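Local coordinates for probable glutaminase ybaS (Escherichia coli, PDB 1U60), which catalyses the hydrolysis of L-glutamine to L-glutamate and ammonium as a member of the glutaminase family, at residues A[71-76]-A[232-237]; A[99-104]-A[165-170]; A[31-36]-A[61-66]; A[5-10]-A[45-50]. All blocks are in the same frame, centred on the assembly; numbering follows the deposited sequence.

Contact 1 (A[71-76]-A[232-237]); sequences CTLALA and PYILAE
L73 and A74 meet I234 and E237 through carbon atoms alone. The closest pairing puts A74 CB 3.7 Å from I234 CD1, the end of an isoleucine chain whose CB bond leaves its helix obliquely and whose tip then closes on the partner. I234 keeps CG1 beside its own backbone N and runs on extended, which carries CD1 across to the alanine. L73 holds CG anti to the backbone N (chi1 171°), and CD2 arrives 3.8 Å from E237 CG and 3.9 Å from E237 CB. The two side chains cross at about a right angle, and it is the CB and CG methylenes of E237 that meet the leucine methyl. The same methyl, L73 CD2, also lies 4.4 Å from I234 CG2. The axes of the two segments pass 10.1 Å apart and run roughly antiparallel, at 143°. I234 sits as a knob over the hole formed by V70, L73, A74 and L77 of helix 68-80, in the helical part of the beta-lactamase-like fold. Helix 68-80 is the one that follows the predicted substrate-binding S66 in this fold. Around this, L73 also packs on V85 and P114, and E237 on A91 and P114. Helix 231-241 has further neighbours in the second subunit, where Y252 of that chain packs on A236 and E237 and meets the Y233 ring with the planes about 50° apart, while F308 of the same chain packs on L235.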
loop_
_atom_site.group_PDB
_atom_site.type_symbol
_atom_site.label_atom_id
_atom_site.label_comp_id
_atom_site.label_asym_id
_atom_site.label_seq_id
_atom_site.Cartn_x
_atom_site.Cartn_y
_atom_site.Cartn_z
ATOM N N CYS A 71 16.849 -3.850 4.706
ATOM C CA CYS A 71 17.761 -3.905 5.851
ATOM C C CYS A 71 18.323 -2.521 6.212
ATOM O O CYS A 71 18.454 -2.170 7.369
ATOM C CB CYS A 71 18.929 -4.847 5.598
ATOM S SG CYS A 71 18.459 -6.531 5.060
ATOM N N THR A 72 18.667 -1.726 5.204
ATOM C CA THR A 72 19.232 -0.425 5.507
ATOM C C THR A 72 18.150 0.502 6.034
ATOM O O THR A 72 18.414 1.391 6.910
ATOM C CB THR A 72 19.933 0.096 4.233
ATOM O OG1 THR A 72 21.156 -0.673 4.059
ATOM C CG2 THR A 72 20.320 1.583 4.355
ATOM N N LEU A 73 16.928 0.352 5.509
ATOM C CA LEU A 73 15.803 1.087 6.053
ATOM C C LEU A 73 15.667 0.765 7.544
ATOM O O LEU A 73 15.398 1.642 8.376
ATOM C CB LEU A 73 14.518 0.730 5.302
ATOM C CG LEU A 73 13.215 1.254 5.877
ATOM C CD1 LEU A 73 13.338 2.805 6.044
ATOM C CD2 LEU A 73 11.993 0.870 5.060
ATOM N N ALA A 74 15.733 -0.522 7.871
ATOM C CA ALA A 74 15.568 -0.936 9.273
ATOM C C ALA A 74 16.629 -0.237 10.142
ATOM O O ALA A 74 16.327 0.330 11.199
ATOM C CB ALA A 74 15.643 -2.389 9.384
ATOM N N LEU A 75 17.873 -0.197 9.654
ATOM C CA LEU A 75 18.931 0.489 10.388
ATOM C C LEU A 75 18.691 1.991 10.513
ATOM O O LEU A 75 18.921 2.589 11.570
ATOM C CB LEU A 75 20.296 0.180 9.750
ATOM C CG LEU A 75 21.483 0.724 10.503
ATOM C CD1 LEU A 75 21.491 0.294 11.970
ATOM C CD2 LEU A 75 22.716 0.291 9.783
ATOM N N ALA A 76 18.213 2.620 9.439
ATOM C CA ALA A 76 17.985 4.069 9.481
ATOM C C ALA A 76 16.928 4.375 10.519
ATOM O O ALA A 76 17.019 5.360 11.261
ATOM C CB ALA A 76 17.538 4.580 8.164
ATOM N N PRO A 232 6.389 -1.837 12.003
ATOM C CA PRO A 232 5.261 -1.488 11.115
ATOM C C PRO A 232 5.624 -0.457 10.036
ATOM O O PRO A 232 5.014 -0.466 8.969
ATOM C CB PRO A 232 4.193 -0.963 12.086
ATOM C CG PRO A 232 4.497 -1.670 13.310
ATOM C CD PRO A 232 6.028 -1.653 13.426
ATOM N N TYR A 233 6.605 0.422 10.295
ATOM C CA TYR A 233 7.019 1.412 9.302
ATOM C C TYR A 233 7.705 0.708 8.141
ATOM O O TYR A 233 7.548 1.071 6.985
ATOM C CB TYR A 233 7.998 2.396 9.920
ATOM C CG TYR A 233 7.390 3.226 11.039
ATOM C CD1 TYR A 233 6.442 4.222 10.765
ATOM C CD2 TYR A 233 7.775 3.022 12.364
ATOM C CE1 TYR A 233 5.895 4.961 11.778
ATOM C CE2 TYR A 233 7.247 3.772 13.374
ATOM C CZ TYR A 233 6.291 4.727 13.085
ATOM O OH TYR A 233 5.782 5.486 14.096
ATOM N N ILE A 234 8.513 -0.280 8.491
ATOM C CA ILE A 234 9.238 -1.072 7.449
ATOM C C ILE A 234 8.243 -1.806 6.554
ATOM O O ILE A 234 8.332 -1.783 5.321
ATOM C CB ILE A 234 10.170 -2.069 8.045
ATOM C CG1 ILE A 234 11.241 -1.373 8.853
ATOM C CG2 ILE A 234 10.777 -2.942 6.959
ATOM C CD1 ILE A 234 11.962 -2.323 9.768
ATOM N N LEU A 235 7.293 -2.459 7.173
ATOM C CA LEU A 235 6.265 -3.195 6.443
ATOM C C LEU A 235 5.342 -2.311 5.612
ATOM O O LEU A 235 4.943 -2.710 4.514
ATOM C CB LEU A 235 5.442 -4.044 7.430
ATOM C CG LEU A 235 6.222 -5.126 8.218
ATOM C CD1 LEU A 235 5.319 -5.972 9.028
ATOM C CD2 LEU A 235 7.098 -6.019 7.295
ATOM N N ALA A 236 5.027 -1.113 6.109
ATOM C CA ALA A 236 4.227 -0.168 5.353
ATOM C C ALA A 236 4.967 0.229 4.084
ATOM O O ALA A 236 4.381 0.230 2.982
ATOM C CB ALA A 236 3.917 1.065 6.163
ATOM N N GLU A 237 6.251 0.531 4.217
ATOM C CA GLU A 237 7.046 0.907 3.051
ATOM C C GLU A 237 7.072 -0.235 2.027
ATOM O O GLU A 237 6.931 0.027 0.805
ATOM C CB GLU A 237 8.473 1.290 3.458
ATOM C CG GLU A 237 8.615 2.572 4.343
ATOM C CD GLU A 237 8.588 3.907 3.662
ATOM O OE1 GLU A 237 8.081 4.036 2.504
ATOM O OE2 GLU A 237 9.079 4.900 4.334
#

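Contact 2 (A[99-104]-A[165-170]); sequences NSVIAL and NFHNRA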
loop_
_atom_site.group_PDB
_atom_site.type_symbol
_atom_site.label_atom_id
_atom_site.label_comp_id
_atom_site.label_asym_id
_atom_site.label_seq_id
_atom_site.Cartn_x
_atom_site.Cartn_y
_atom_site.Cartn_z
ATOM N N ASN A 99 14.324 2.976 -11.106
ATOM C CA ASN A 99 15.402 3.912 -11.373
ATOM C C ASN A 99 14.945 5.242 -11.984
ATOM O O ASN A 99 15.725 5.965 -12.595
ATOM C CB ASN A 99 16.393 3.224 -12.315
ATOM C CG ASN A 99 15.764 2.901 -13.680
ATOM O OD1 ASN A 99 14.544 3.026 -13.874
ATOM N ND2 ASN A 99 16.621 2.515 -14.651
ATOM N N SER A 100 13.668 5.568 -11.802
ATOM C CA SER A 100 13.073 6.704 -12.484
ATOM C C SER A 100 13.561 8.044 -12.005
ATOM O O SER A 100 13.328 8.427 -10.842
ATOM C CB SER A 100 11.556 6.684 -12.329
ATOM O OG SER A 100 11.063 7.867 -12.969
ATOM N N VAL A 101 14.235 8.800 -12.879
ATOM C CA VAL A 101 14.568 10.193 -12.569
ATOM C C VAL A 101 13.402 11.176 -12.806
ATOM O O VAL A 101 13.417 12.265 -12.255
ATOM C CB VAL A 101 15.917 10.689 -13.255
ATOM C CG1 VAL A 101 17.105 9.759 -12.848
ATOM C CG2 VAL A 101 15.824 10.822 -14.752
ATOM N N ILE A 102 12.423 10.805 -13.633
ATOM C CA ILE A 102 11.203 11.601 -13.786
ATOM C C ILE A 102 10.542 11.724 -12.403
ATOM O O ILE A 102 10.189 12.826 -11.957
ATOM C CB ILE A 102 10.244 10.964 -14.796
ATOM C CG1 ILE A 102 10.832 10.996 -16.226
ATOM C CG2 ILE A 102 8.893 11.705 -14.786
ATOM C CD1 ILE A 102 9.917 10.323 -17.276
ATOM N N ALA A 103 10.476 10.595 -11.683
ATOM C CA ALA A 103 9.953 10.598 -10.325
ATOM C C ALA A 103 10.593 11.671 -9.453
ATOM O O ALA A 103 9.904 12.410 -8.731
ATOM C CB ALA A 103 10.159 9.207 -9.659
ATOM N N LEU A 104 11.912 11.750 -9.469
ATOM C CA LEU A 104 12.585 12.726 -8.684
ATOM C C LEU A 104 12.203 14.124 -9.099
ATOM O O LEU A 104 11.873 14.939 -8.263
ATOM C CB LEU A 104 14.108 12.586 -8.813
ATOM C CG LEU A 104 14.746 11.407 -8.098
ATOM C CD1 LEU A 104 16.211 11.251 -8.455
ATOM C CD2 LEU A 104 14.651 11.566 -6.592
ATOM N N ASN A 165 27.640 0.854 -12.465
ATOM C CA ASN A 165 26.529 1.534 -11.761
ATOM C C ASN A 165 26.417 3.026 -12.073
ATOM O O ASN A 165 26.087 3.836 -11.197
ATOM C CB ASN A 165 26.661 1.334 -10.248
ATOM C CG ASN A 165 27.943 1.951 -9.643
ATOM O OD1 ASN A 165 28.155 1.931 -8.378
ATOM N ND2 ASN A 165 28.779 2.534 -10.493
ATOM N N PHE A 166 26.699 3.378 -13.319
ATOM C CA PHE A 166 26.688 4.780 -13.754
ATOM C C PHE A 166 25.375 5.498 -13.525
ATOM O O PHE A 166 25.349 6.693 -13.135
ATOM C CB PHE A 166 27.084 4.860 -15.239
ATOM C CG PHE A 166 28.339 4.061 -15.558
ATOM C CD1 PHE A 166 29.533 4.378 -14.945
ATOM C CD2 PHE A 166 28.276 2.965 -16.431
ATOM C CE1 PHE A 166 30.694 3.620 -15.169
ATOM C CE2 PHE A 166 29.415 2.203 -16.669
ATOM C CZ PHE A 166 30.631 2.526 -16.026
ATOM N N HIS A 167 24.258 4.824 -13.743
ATOM C CA HIS A 167 23.005 5.487 -13.553
ATOM C C HIS A 167 22.741 5.767 -12.048
ATOM O O HIS A 167 22.191 6.834 -11.704
ATOM C CB HIS A 167 21.905 4.676 -14.223
ATOM C CG HIS A 167 20.604 5.376 -14.293
ATOM N ND1 HIS A 167 20.159 6.040 -15.414
ATOM C CD2 HIS A 167 19.631 5.496 -13.367
ATOM C CE1 HIS A 167 18.968 6.555 -15.169
ATOM N NE2 HIS A 167 18.631 6.258 -13.922
ATOM N N ASN A 168 23.170 4.882 -11.142
ATOM C CA ASN A 168 23.074 5.174 -9.710
ATOM C C ASN A 168 24.010 6.315 -9.271
ATOM O O ASN A 168 23.675 7.066 -8.341
ATOM C CB ASN A 168 23.359 3.943 -8.864
ATOM C CG ASN A 168 22.200 2.989 -8.763
ATOM O OD1 ASN A 168 22.406 1.819 -8.355
ATOM N ND2 ASN A 168 21.021 3.389 -9.185
ATOM N N ARG A 169 25.152 6.464 -9.925
ATOM C CA ARG A 169 26.052 7.621 -9.686
ATOM C C ARG A 169 25.334 8.900 -10.008
ATOM O O ARG A 169 25.418 9.895 -9.239
ATOM C CB ARG A 169 27.342 7.559 -10.494
ATOM C CG ARG A 169 28.228 6.332 -10.267
ATOM C CD ARG A 169 29.456 6.281 -11.124
ATOM N NE ARG A 169 30.041 4.937 -11.088
ATOM C CZ ARG A 169 31.256 4.638 -11.551
ATOM N NH1 ARG A 169 32.071 5.583 -12.045
ATOM N NH2 ARG A 169 31.678 3.393 -11.507
ATOM N N ALA A 170 24.604 8.893 -11.128
ATOM C CA ALA A 170 23.775 10.032 -11.494
ATOM C C ALA A 170 22.721 10.362 -10.439
ATOM O O ALA A 170 22.569 11.518 -10.053
ATOM C CB ALA A 170 23.104 9.815 -12.788
#
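The first turn of helix 166-178, which carries the predicted substrate-binding N168, is tied to the loop ahead of helix 101-106 by H167 and N99. H167 NE2 donates to N99 O at 3.2 Å, with an N-H...O angle of 148°. The donor lies in the plane of the carbonyl, though the oxygen itself is tilted about 20° out of the imidazole plane. The histidine reaches over because CG is anti to its backbone N (chi1 -170°), which sends the ring off the helix toward the loop. Alongside the bond, N99 CB comes 4.1 Å from H167 CD2. With CG between its backbone N and carbonyl carbon, N99 places ND2 4.2 Å above one face of the H167 ring, offset toward the rim. V101 adds the remaining contact: its CG1 methyl approaches H167 NE2 obliquely at 4.0 Å. S100, between these two residues, is the N-cap of helix 101-106. Its OG accepts from A103 N at 3.1 Å in a nearly straight bond, which anchors the start of the helix just after the carbonyl that H167 grips. This is a surface join between two helical elements of the glutaminase domain, and both N99 and H167 also touch a crystal neighbour. Further in, the two helices meet through hydrophobic side chains: V101 packs on I171 and L174, and L104 on L174 and L175. N168 follows H167 by one residue and leans on N117 and I121 of helix 117-126 and on Y192 of helix 185-195; N117 and Y192 are predicted substrate contacts as well.

Contact 3 (A[31-36]-A[61-66]); sequences PFLANV and RFALES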
loop_
_atom_site.group_PDB
_atom_site.type_symbol
_atom_site.label_atom_id
_atom_site.label_comp_id
_atom_site.label_asym_id
_atom_site.label_seq_id
_atom_site.Cartn_x
_atom_site.Cartn_y
_atom_site.Cartn_z
ATOM N N PRO A 31 27.709 -10.277 -15.684
ATOM C CA PRO A 31 27.800 -11.717 -15.962
ATOM C C PRO A 31 27.393 -12.641 -14.822
ATOM O O PRO A 31 26.793 -13.684 -15.092
ATOM C CB PRO A 31 29.288 -11.906 -16.313
ATOM C CG PRO A 31 29.683 -10.610 -16.877
ATOM C CD PRO A 31 28.962 -9.577 -16.044
ATOM N N PHE A 32 27.716 -12.295 -13.582
ATOM C CA PHE A 32 27.387 -13.139 -12.467
ATOM C C PHE A 32 25.887 -13.464 -12.501
ATOM O O PHE A 32 25.512 -14.631 -12.355
ATOM C CB PHE A 32 27.740 -12.467 -11.129
ATOM C CG PHE A 32 27.557 -13.359 -9.936
ATOM C CD1 PHE A 32 28.582 -14.153 -9.483
ATOM C CD2 PHE A 32 26.337 -13.409 -9.272
ATOM C CE1 PHE A 32 28.421 -14.965 -8.353
ATOM C CE2 PHE A 32 26.156 -14.234 -8.193
ATOM C CZ PHE A 32 27.205 -15.021 -7.720
ATOM N N LEU A 33 25.038 -12.443 -12.619
ATOM C CA LEU A 33 23.585 -12.662 -12.640
ATOM C C LEU A 33 23.156 -13.440 -13.889
ATOM O O LEU A 33 22.266 -14.286 -13.835
ATOM C CB LEU A 33 22.858 -11.325 -12.507
ATOM C CG LEU A 33 23.039 -10.632 -11.167
ATOM C CD1 LEU A 33 22.425 -9.235 -11.213
ATOM C CD2 LEU A 33 22.390 -11.462 -10.030
ATOM N N ALA A 34 23.747 -13.104 -15.043
ATOM C CA ALA A 34 23.403 -13.763 -16.288
ATOM C C ALA A 34 23.657 -15.285 -16.250
ATOM O O ALA A 34 22.914 -16.066 -16.848
ATOM C CB ALA A 34 24.222 -13.147 -17.442
ATOM N N ASN A 35 24.657 -15.672 -15.471
ATOM C CA ASN A 35 25.234 -17.025 -15.433
ATOM C C ASN A 35 24.632 -17.897 -14.332
ATOM O O ASN A 35 24.906 -19.083 -14.245
ATOM C CB ASN A 35 26.752 -16.925 -15.227
ATOM C CG ASN A 35 27.489 -16.391 -16.456
ATOM O OD1 ASN A 35 26.951 -16.378 -17.566
ATOM N ND2 ASN A 35 28.742 -15.925 -16.250
ATOM N N VAL A 36 23.791 -17.331 -13.462
ATOM C CA VAL A 36 23.160 -18.163 -12.425
ATOM C C VAL A 36 22.263 -19.173 -13.128
ATOM O O VAL A 36 21.425 -18.764 -13.914
ATOM C CB VAL A 36 22.308 -17.334 -11.401
ATOM C CG1 VAL A 36 21.687 -18.258 -10.336
ATOM C CG2 VAL A 36 23.149 -16.299 -10.722
ATOM N N ARG A 61 22.971 -19.755 -2.456
ATOM C CA ARG A 61 23.106 -18.336 -2.086
ATOM C C ARG A 61 23.160 -17.470 -3.350
ATOM O O ARG A 61 24.026 -17.660 -4.223
ATOM C CB ARG A 61 24.317 -18.112 -1.232
ATOM C CG ARG A 61 24.289 -18.790 0.148
ATOM C CD ARG A 61 25.784 -19.078 0.783
ATOM N NE ARG A 61 25.672 -19.912 2.032
ATOM C CZ ARG A 61 24.990 -19.398 3.056
ATOM N NH1 ARG A 61 24.545 -18.186 2.876
ATOM N NH2 ARG A 61 24.764 -20.016 4.217
ATOM N N PHE A 62 22.195 -16.536 -3.440
ATOM C CA PHE A 62 21.984 -15.670 -4.605
ATOM C C PHE A 62 22.189 -14.221 -4.124
ATOM O O PHE A 62 22.210 -13.946 -2.918
ATOM C CB PHE A 62 20.560 -15.828 -5.217
ATOM C CG PHE A 62 19.417 -15.658 -4.210
ATOM C CD1 PHE A 62 18.936 -16.759 -3.487
ATOM C CD2 PHE A 62 18.842 -14.430 -3.991
ATOM C CE1 PHE A 62 17.940 -16.630 -2.566
ATOM C CE2 PHE A 62 17.820 -14.289 -3.103
ATOM C CZ PHE A 62 17.364 -15.372 -2.362
ATOM N N ALA A 63 22.341 -13.294 -5.068
ATOM C CA ALA A 63 22.624 -11.877 -4.719
ATOM C C ALA A 63 21.396 -11.217 -4.143
ATOM O O ALA A 63 20.312 -11.350 -4.682
ATOM C CB ALA A 63 23.148 -11.111 -5.958
ATOM N N LEU A 64 21.563 -10.580 -3.003
ATOM C CA LEU A 64 20.516 -9.895 -2.263
ATOM C C LEU A 64 19.893 -8.776 -3.097
ATOM O O LEU A 64 18.708 -8.620 -3.121
ATOM C CB LEU A 64 21.126 -9.341 -0.990
ATOM C CG LEU A 64 20.188 -8.670 0.030
ATOM C CD1 LEU A 64 19.160 -9.630 0.582
ATOM C CD2 LEU A 64 21.006 -8.132 1.165
ATOM N N GLU A 65 20.755 -8.002 -3.743
ATOM C CA GLU A 65 20.433 -6.863 -4.553
ATOM C C GLU A 65 19.452 -5.934 -3.833
ATOM O O GLU A 65 19.666 -5.645 -2.667
ATOM C CB GLU A 65 19.968 -7.359 -5.929
ATOM C CG GLU A 65 21.105 -8.071 -6.690
ATOM C CD GLU A 65 22.139 -7.097 -7.240
ATOM O OE1 GLU A 65 21.945 -5.848 -7.126
ATOM O OE2 GLU A 65 23.121 -7.574 -7.822
ATOM N N SER A 66 18.332 -5.538 -4.461
ATOM C CA SER A 66 17.552 -4.456 -3.859
ATOM C C SER A 66 16.786 -4.935 -2.621
ATOM O O SER A 66 16.202 -4.134 -1.882
ATOM C CB SER A 66 16.635 -3.758 -4.866
ATOM O OG SER A 66 15.698 -4.668 -5.230
#
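L33 projects from the short helix 31-34 toward A63 and E65, and its side chain can be followed outward from CB. The CB bond leaves obliquely to the facing segment. CG then stands anti to the carbonyl carbon (chi1 -67°), and with an extended chi2 the two methyls end at the partner. CD1 stops 3.8 Å from E65 OE2, a methyl against a carboxylate oxygen, the two side chains coming from opposite directions. CD2 takes the other neighbour and lies 4.2 Å from A63 CB, an ordinary apolar contact. E65 meets the leucine with a chain bent at chi2 (-75°), and V157 of helix 155-162, Y29 and C196 also touch it. E65 OE2 also lies close to E161 OE2, the carboxylate of a predicted substrate-binding residue, and the methyl of L33 borders this pair. Each backbone is pinned nearby. N26 ND2 bonds to L33 O and V36 O, while F62, L64 and E65 make backbone bonds to L200, T198 and C196, and 62-63 is the edge strand beside 198-200. E65 itself has a positive phi (48°), an abrupt turn in the chain just ahead of S66. S66 OG is hydrogen-bonded to Y244 OH and more weakly to K259 NZ and S260 O. S66 is predicted to bind substrate and begins a Ser-X-X-Lys sequence. With the Lys-Ser-Gly segment at K259 and S260 close by, this is consistent with the active-site layout of the serine beta-lactamase clan, to which the glutaminases belong.

Contact 4 (A[5-10]-A[45-50]); sequences NKLQQA and IVTCDG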
loop_
_atom_site.group_PDB
_atom_site.type_symbol
_atom_site.label_atom_id
_atom_site.label_comp_id
_atom_site.label_asym_id
_atom_site.label_seq_id
_atom_site.Cartn_x
_atom_site.Cartn_y
_atom_site.Cartn_z
ATOM N N ASN A 5 3.139 -30.187 9.879
ATOM C CA ASN A 5 2.761 -30.913 8.690
ATOM C C ASN A 5 2.139 -29.996 7.638
ATOM O O ASN A 5 2.490 -30.092 6.465
ATOM C CB ASN A 5 1.821 -32.093 9.044
ATOM C CG ASN A 5 2.558 -33.209 9.784
ATOM O OD1 ASN A 5 3.578 -33.694 9.318
ATOM N ND2 ASN A 5 2.035 -33.624 10.928
ATOM N N LYS A 6 1.253 -29.098 8.045
ATOM C CA LYS A 6 0.614 -28.193 7.070
ATOM C C LYS A 6 1.632 -27.216 6.475
ATOM O O LYS A 6 1.575 -26.903 5.296
ATOM C CB LYS A 6 -0.582 -27.441 7.661
ATOM C CG LYS A 6 -1.801 -28.318 7.847
ATOM C CD LYS A 6 -2.925 -27.613 8.550
ATOM C CE LYS A 6 -4.215 -28.489 8.540
ATOM N NZ LYS A 6 -5.069 -28.197 9.749
ATOM N N LEU A 7 2.591 -26.762 7.279
ATOM C CA LEU A 7 3.594 -25.813 6.782
ATOM C C LEU A 7 4.551 -26.475 5.791
ATOM O O LEU A 7 4.835 -25.932 4.723
ATOM C CB LEU A 7 4.375 -25.202 7.951
ATOM C CG LEU A 7 3.837 -23.900 8.569
ATOM C CD1 LEU A 7 2.402 -23.847 8.844
ATOM C CD2 LEU A 7 4.635 -23.625 9.832
ATOM N N GLN A 8 5.022 -27.687 6.112
ATOM C CA GLN A 8 5.877 -28.386 5.194
ATOM C C GLN A 8 5.083 -28.728 3.920
ATOM O O GLN A 8 5.607 -28.619 2.835
ATOM C CB GLN A 8 6.465 -29.649 5.815
ATOM C CG GLN A 8 7.418 -30.346 4.847
ATOM C CD GLN A 8 8.729 -29.587 4.669
ATOM O OE1 GLN A 8 9.169 -29.314 3.552
ATOM N NE2 GLN A 8 9.351 -29.255 5.764
ATOM N N GLN A 9 3.813 -29.108 4.063
ATOM C CA GLN A 9 2.970 -29.382 2.892
ATOM C C GLN A 9 2.796 -28.178 2.008
ATOM O O GLN A 9 2.771 -28.294 0.799
ATOM C CB GLN A 9 1.561 -29.860 3.286
ATOM C CG GLN A 9 1.477 -31.296 3.755
ATOM C CD GLN A 9 0.060 -31.677 4.161
ATOM O OE1 GLN A 9 -0.922 -31.118 3.612
ATOM N NE2 GLN A 9 -0.064 -32.630 5.102
ATOM N N ALA A 10 2.641 -27.011 2.619
ATOM C CA ALA A 10 2.486 -25.781 1.872
ATOM C C ALA A 10 3.701 -25.447 1.048
ATOM O O ALA A 10 3.544 -25.152 -0.116
ATOM C CB ALA A 10 2.103 -24.624 2.791
ATOM N N ILE A 45 9.621 -21.235 4.611
ATOM C CA ILE A 45 9.006 -20.552 5.721
ATOM C C ILE A 45 9.970 -20.600 6.917
ATOM O O ILE A 45 10.585 -21.620 7.216
ATOM C CB ILE A 45 7.733 -21.291 6.150
ATOM C CG1 ILE A 45 6.635 -21.201 5.100
ATOM C CG2 ILE A 45 7.250 -20.818 7.508
ATOM C CD1 ILE A 45 5.466 -22.171 5.302
ATOM N N VAL A 46 10.099 -19.455 7.590
ATOM C CA VAL A 46 10.687 -19.397 8.898
ATOM C C VAL A 46 9.651 -18.771 9.829
ATOM O O VAL A 46 9.215 -17.649 9.615
ATOM C CB VAL A 46 11.989 -18.614 8.918
ATOM C CG1 VAL A 46 12.491 -18.531 10.408
ATOM C CG2 VAL A 46 13.032 -19.314 8.022
ATOM N N THR A 47 9.237 -19.507 10.861
ATOM C CA THR A 47 8.162 -19.025 11.740
ATOM C C THR A 47 8.727 -18.160 12.846
ATOM O O THR A 47 9.913 -18.207 13.116
ATOM C CB THR A 47 7.363 -20.190 12.396
ATOM O OG1 THR A 47 8.148 -20.865 13.401
ATOM C CG2 THR A 47 7.026 -21.266 11.346
ATOM N N CYS A 48 7.843 -17.403 13.487
ATOM C CA CYS A 48 8.210 -16.574 14.630
ATOM C C CYS A 48 8.689 -17.372 15.809
ATOM O O CYS A 48 9.338 -16.828 16.716
ATOM C CB CYS A 48 7.030 -15.691 15.025
ATOM S SG CYS A 48 6.891 -14.415 13.785
ATOM N N ASP A 49 8.415 -18.664 15.808
ATOM C CA ASP A 49 8.967 -19.559 16.831
ATOM C C ASP A 49 10.255 -20.263 16.454
ATOM O O ASP A 49 10.729 -21.093 17.214
ATOM C CB ASP A 49 7.911 -20.581 17.293
ATOM C CG ASP A 49 6.791 -19.922 18.065
ATOM O OD1 ASP A 49 7.117 -19.078 18.940
ATOM O OD2 ASP A 49 5.570 -20.134 17.847
ATOM N N GLY A 50 10.826 -19.935 15.297
ATOM C CA GLY A 50 12.109 -20.444 14.895
ATOM C C GLY A 50 12.129 -21.812 14.204
ATOM O O GLY A 50 13.172 -22.470 14.124
#
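Helix 4-18 lies against strand 42-47 with L7 CA and I45 CA 7.6 Å apart, and just beyond, the chain reverses through a type I beta turn from T47 to G50, closed by G50 N to T47 O at 2.9 Å. This is the N-terminal helix packed on the five-stranded antiparallel sheet, in keeping with the beta-lactamase-like fold, and the turn links strand 42-47 to its neighbour 52-56. L7 does the touching for the helix. Its chi1, -91°, falls off the staggered positions, and its side chain spreads over I45 and T47. CG meets I45 CD1 at 4.0 Å, the two side chains crossing at about a right angle. The extended I45 chain brings CD1 up to the helix backbone, 3.9 Å from L7 O. L303 of the C-terminal helix 290-303 touches L7, A10 and I45, and A10 O is bonded to Q302 NE2, which joins the two terminal helices on this side of the sheet. V46, whose CB points away from helix 4-18, packs instead on A206, T207 and A210 of helix 202-213. At the strand end T47 divides its two branches: OG1 accepts from N51 N and, weakly, from D49 N at 3.3 Å, which steadies the turn. G50 ends the turn with a positive phi, a backbone shape that suits glycine. With OG1 turned to the bend, T47 CG2 stands anti to the carbonyl carbon and ends 3.7 Å from L7 CD2.

In the fold
Contacts 2 and 3 sit near the predicted substrate site: the N99 side chain is about 5 Å from that of N117, and the E65 side chain about 3 Å from that of E161. Contact 1 lies further in, with L73 about 10 Å from Y192 (side chains). It is linked to contact 3 because strand 62-63 leads through S66 into helix 68-80, and their nearest atoms are about 5 Å apart. Contact 2 is nested within the loop that contact 1 closes. Contact 4 lies on the sheet side, its centre about 39 Å from that of contact 2, yet its segments alternate in sequence with those of contact 3.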